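Local coordinates for pyridoxal 5'-phosphate synthase subunit PdxT (Thermus thermophilus, PDB 2YWD), which probably hydrolyses glutamine to glutamate and ammonia, the ammonia being channelled to the partner subunit PdxS for pyridoxal 5'-phosphate synthesis, at residues 159-167 and 181-189. Residues are numbered along the deposited sequence; the frame is centred on the assembly and turned at random.
Sequences VLVRQGKVL and LHRYFLELA
Leu160 and Leu181 meet end to end through their methyls, with CD2 of Leu160 3.9 Å from CD1 of Leu181. Val159 and Leu160 form a classic beta bulge opposite Ala152 on strand 149-154. Arg162 follows. Its chain runs fully extended from CG to NE, which carries the guanidinium across to the helix. There NH1 of Arg162 donates to OH of Tyr184 at 3.1 Å, with an N-H...O angle of 150°. The hydroxyl lies in the guanidinium plane, while the phenol ring stands 80° to that plane. CD2 of Leu188 sits over the centre of one guanidinium face. NE of Arg162 donates to O of Gly164 at 2.8 Å, so two in-plane bonds fix the rotation of the group. Gly164 lies in the type II' turn, Gln163 to Val166, that joins two antiparallel strands of the central mixed sheet. Helix 180-189 packs on one face of this sheet, in the class I glutamine amidotransferase fold. Beyond Gly164, Lys165 lies beside Leu188, its CE 3.7 Å from O of Leu188. CD1 of Leu188 rests 3.8 Å from CA of Lys165. Leu167 then points at the helix. CD2 of Leu167 lies 4.0 Å from CB of Phe185 and 4.1 Å from CD2 of Tyr184, at the edge of the tyrosine ring. Phe78 of strand 76-80 touches both Leu167 and Phe185.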
loop_
_atom_site.group_PDB
_atom_site.type_symbol
_atom_site.label_atom_id
_atom_site.label_comp_id
_atom_site.label_asym_id
_atom_site.label_seq_id
_atom_site.Cartn_x
_atom_site.Cartn_y
_atom_site.Cartn_z
ATOM N N VAL A 159 -6.775 -10.104 -1.076
ATOM C CA VAL A 159 -6.590 -9.012 -0.119
ATOM C C VAL A 159 -5.143 -8.524 -0.071
ATOM O O VAL A 159 -4.855 -7.481 0.512
ATOM C CB VAL A 159 -7.048 -9.407 1.304
ATOM C CG1 VAL A 159 -8.553 -9.667 1.300
ATOM C CG2 VAL A 159 -6.290 -10.629 1.788
ATOM N N LEU A 160 -4.237 -9.292 -0.667
ATOM C CA LEU A 160 -2.823 -8.915 -0.746
ATOM C C LEU A 160 -2.387 -9.292 -2.155
ATOM O O LEU A 160 -2.442 -10.462 -2.531
ATOM C CB LEU A 160 -1.966 -9.670 0.276
ATOM C CG LEU A 160 -0.467 -9.321 0.209
ATOM C CD1 LEU A 160 -0.274 -7.844 0.554
ATOM C CD2 LEU A 160 0.332 -10.189 1.176
ATOM N N VAL A 161 -1.971 -8.300 -2.938
ATOM C CA VAL A 161 -1.564 -8.561 -4.309
ATOM C C VAL A 161 -0.218 -7.935 -4.630
ATOM O O VAL A 161 0.191 -6.958 -4.004
ATOM C CB VAL A 161 -2.607 -8.029 -5.311
ATOM C CG1 VAL A 161 -3.966 -8.658 -5.033
ATOM C CG2 VAL A 161 -2.693 -6.511 -5.218
ATOM N N ARG A 162 0.461 -8.500 -5.619
ATOM C CA ARG A 162 1.768 -8.008 -6.024
ATOM C C ARG A 162 1.920 -7.943 -7.540
ATOM O O ARG A 162 1.461 -8.825 -8.264
ATOM C CB ARG A 162 2.867 -8.900 -5.439
ATOM C CG ARG A 162 4.271 -8.563 -5.927
ATOM C CD ARG A 162 5.333 -9.449 -5.285
ATOM N NE ARG A 162 6.660 -9.167 -5.830
ATOM C CZ ARG A 162 7.790 -9.738 -5.418
ATOM N NH1 ARG A 162 7.777 -10.636 -4.441
ATOM N NH2 ARG A 162 8.941 -9.411 -5.991
ATOM N N GLN A 163 2.557 -6.875 -8.001
ATOM C CA GLN A 163 2.825 -6.670 -9.414
ATOM C C GLN A 163 4.245 -6.138 -9.474
ATOM O O GLN A 163 4.472 -4.939 -9.317
ATOM C CB GLN A 163 1.859 -5.645 -10.004
ATOM C CG GLN A 163 2.171 -5.263 -11.437
ATOM C CD GLN A 163 1.279 -4.146 -11.940
ATOM O OE1 GLN A 163 0.080 -4.335 -12.148
ATOM N NE2 GLN A 163 1.861 -2.967 -12.130
ATOM N N GLY A 164 5.203 -7.037 -9.684
ATOM C CA GLY A 164 6.592 -6.618 -9.737
ATOM C C GLY A 164 7.026 -6.103 -8.378
ATOM O O GLY A 164 6.942 -6.822 -7.382
ATOM N N LYS A 165 7.474 -4.853 -8.326
ATOM C CA LYS A 165 7.912 -4.265 -7.067
ATOM C C LYS A 165 6.830 -3.416 -6.406
ATOM O O LYS A 165 7.120 -2.573 -5.559
ATOM C CB LYS A 165 9.182 -3.441 -7.290
ATOM C CG LYS A 165 10.415 -4.310 -7.492
ATOM C CD LYS A 165 11.665 -3.476 -7.699
ATOM C CE LYS A 165 12.921 -4.339 -7.623
ATOM N NZ LYS A 165 12.889 -5.472 -8.587
ATOM N N VAL A 166 5.582 -3.655 -6.800
ATOM C CA VAL A 166 4.433 -2.942 -6.244
ATOM C C VAL A 166 3.608 -3.942 -5.442
ATOM O O VAL A 166 3.157 -4.959 -5.974
ATOM C CB VAL A 166 3.541 -2.345 -7.353
ATOM C CG1 VAL A 166 2.322 -1.662 -6.735
ATOM C CG2 VAL A 166 4.332 -1.344 -8.172
ATOM N N LEU A 167 3.419 -3.645 -4.163
ATOM C CA LEU A 167 2.674 -4.507 -3.260
ATOM C C LEU A 167 1.494 -3.717 -2.705
ATOM O O LEU A 167 1.631 -2.529 -2.408
ATOM C CB LEU A 167 3.587 -4.949 -2.116
ATOM C CG LEU A 167 3.049 -5.959 -1.106
ATOM C CD1 LEU A 167 2.798 -7.291 -1.802
ATOM C CD2 LEU A 167 4.060 -6.131 0.022
ATOM N N LEU A 181 5.385 -8.958 7.159
ATOM C CA LEU A 181 4.922 -8.506 5.855
ATOM C C LEU A 181 5.771 -7.308 5.426
ATOM O O LEU A 181 6.061 -7.135 4.241
ATOM C CB LEU A 181 3.429 -8.142 5.896
ATOM C CG LEU A 181 2.778 -7.807 4.546
ATOM C CD1 LEU A 181 3.198 -8.823 3.476
ATOM C CD2 LEU A 181 1.251 -7.795 4.711
ATOM N N HIS A 182 6.183 -6.486 6.388
ATOM C CA HIS A 182 7.031 -5.341 6.069
ATOM C C HIS A 182 8.395 -5.839 5.597
ATOM O O HIS A 182 8.967 -5.304 4.645
ATOM C CB HIS A 182 7.210 -4.429 7.287
ATOM C CG HIS A 182 6.042 -3.528 7.546
ATOM N ND1 HIS A 182 4.854 -3.980 8.078
ATOM C CD2 HIS A 182 5.880 -2.200 7.334
ATOM C CE1 HIS A 182 4.010 -2.969 8.185
ATOM N NE2 HIS A 182 4.607 -1.879 7.741
ATOM N N ARG A 183 8.919 -6.865 6.263
ATOM C CA ARG A 183 10.217 -7.422 5.876
ATOM C C ARG A 183 10.116 -8.023 4.474
ATOM O O ARG A 183 11.029 -7.882 3.657
ATOM C CB ARG A 183 10.673 -8.487 6.885
ATOM C CG ARG A 183 11.952 -9.234 6.477
ATOM C CD ARG A 183 13.128 -8.283 6.271
ATOM N NE ARG A 183 13.674 -7.782 7.529
ATOM C CZ ARG A 183 14.569 -6.802 7.617
ATOM N NH1 ARG A 183 15.015 -6.208 6.517
ATOM N NH2 ARG A 183 15.037 -6.430 8.800
ATOM N N TYR A 184 9.000 -8.695 4.198
ATOM C CA TYR A 184 8.771 -9.294 2.883
ATOM C C TYR A 184 8.900 -8.192 1.830
ATOM O O TYR A 184 9.524 -8.381 0.780
ATOM C CB TYR A 184 7.367 -9.907 2.828
ATOM C CG TYR A 184 6.952 -10.406 1.462
ATOM C CD1 TYR A 184 7.412 -11.628 0.971
ATOM C CD2 TYR A 184 6.114 -9.644 0.650
ATOM C CE1 TYR A 184 7.045 -12.079 -0.302
ATOM C CE2 TYR A 184 5.745 -10.081 -0.618
ATOM C CZ TYR A 184 6.212 -11.299 -1.088
ATOM O OH TYR A 184 5.847 -11.733 -2.345
ATOM N N PHE A 185 8.308 -7.037 2.121
ATOM C CA PHE A 185 8.359 -5.894 1.214
ATOM C C PHE A 185 9.784 -5.364 1.045
ATOM O O PHE A 185 10.232 -5.108 -0.077
ATOM C CB PHE A 185 7.443 -4.768 1.721
ATOM C CG PHE A 185 7.580 -3.480 0.948
ATOM C CD1 PHE A 185 7.418 -3.460 -0.435
ATOM C CD2 PHE A 185 7.888 -2.291 1.603
ATOM C CE1 PHE A 185 7.563 -2.272 -1.158
ATOM C CE2 PHE A 185 8.035 -1.095 0.891
ATOM C CZ PHE A 185 7.871 -1.088 -0.492
ATOM N N LEU A 186 10.501 -5.200 2.151
ATOM C CA LEU A 186 11.867 -4.694 2.073
ATOM C C LEU A 186 12.762 -5.645 1.283
ATOM O O LEU A 186 13.652 -5.210 0.551
ATOM C CB LEU A 186 12.443 -4.480 3.474
ATOM C CG LEU A 186 11.710 -3.452 4.336
ATOM C CD1 LEU A 186 12.547 -3.154 5.574
ATOM C CD2 LEU A 186 11.470 -2.174 3.536
ATOM N N GLU A 187 12.523 -6.942 1.432
ATOM C CA GLU A 187 13.309 -7.939 0.716
ATOM C C GLU A 187 13.099 -7.802 -0.790
ATOM O O GLU A 187 14.058 -7.839 -1.560
ATOM C CB GLU A 187 12.928 -9.351 1.176
ATOM C CG GLU A 187 13.388 -9.694 2.593
ATOM C CD GLU A 187 14.866 -10.056 2.671
ATOM O OE1 GLU A 187 15.235 -11.147 2.183
ATOM O OE2 GLU A 187 15.659 -9.253 3.217
ATOM N N LEU A 188 11.851 -7.633 -1.216
ATOM C CA LEU A 188 11.578 -7.500 -2.641
ATOM C C LEU A 188 12.077 -6.154 -3.177
ATOM O O LEU A 188 12.321 -6.006 -4.378
ATOM C CB LEU A 188 10.078 -7.686 -2.919
ATOM C CG LEU A 188 9.050 -6.606 -2.568
ATOM C CD1 LEU A 188 9.083 -5.494 -3.612
ATOM C CD2 LEU A 188 7.663 -7.233 -2.538
ATOM N N ALA A 189 12.240 -5.180 -2.286
ATOM C CA ALA A 189 12.728 -3.858 -2.676
ATOM C C ALA A 189 14.255 -3.871 -2.707
ATOM O O ALA A 189 14.889 -2.914 -3.155
ATOM C CB ALA A 189 12.238 -2.803 -1.691
#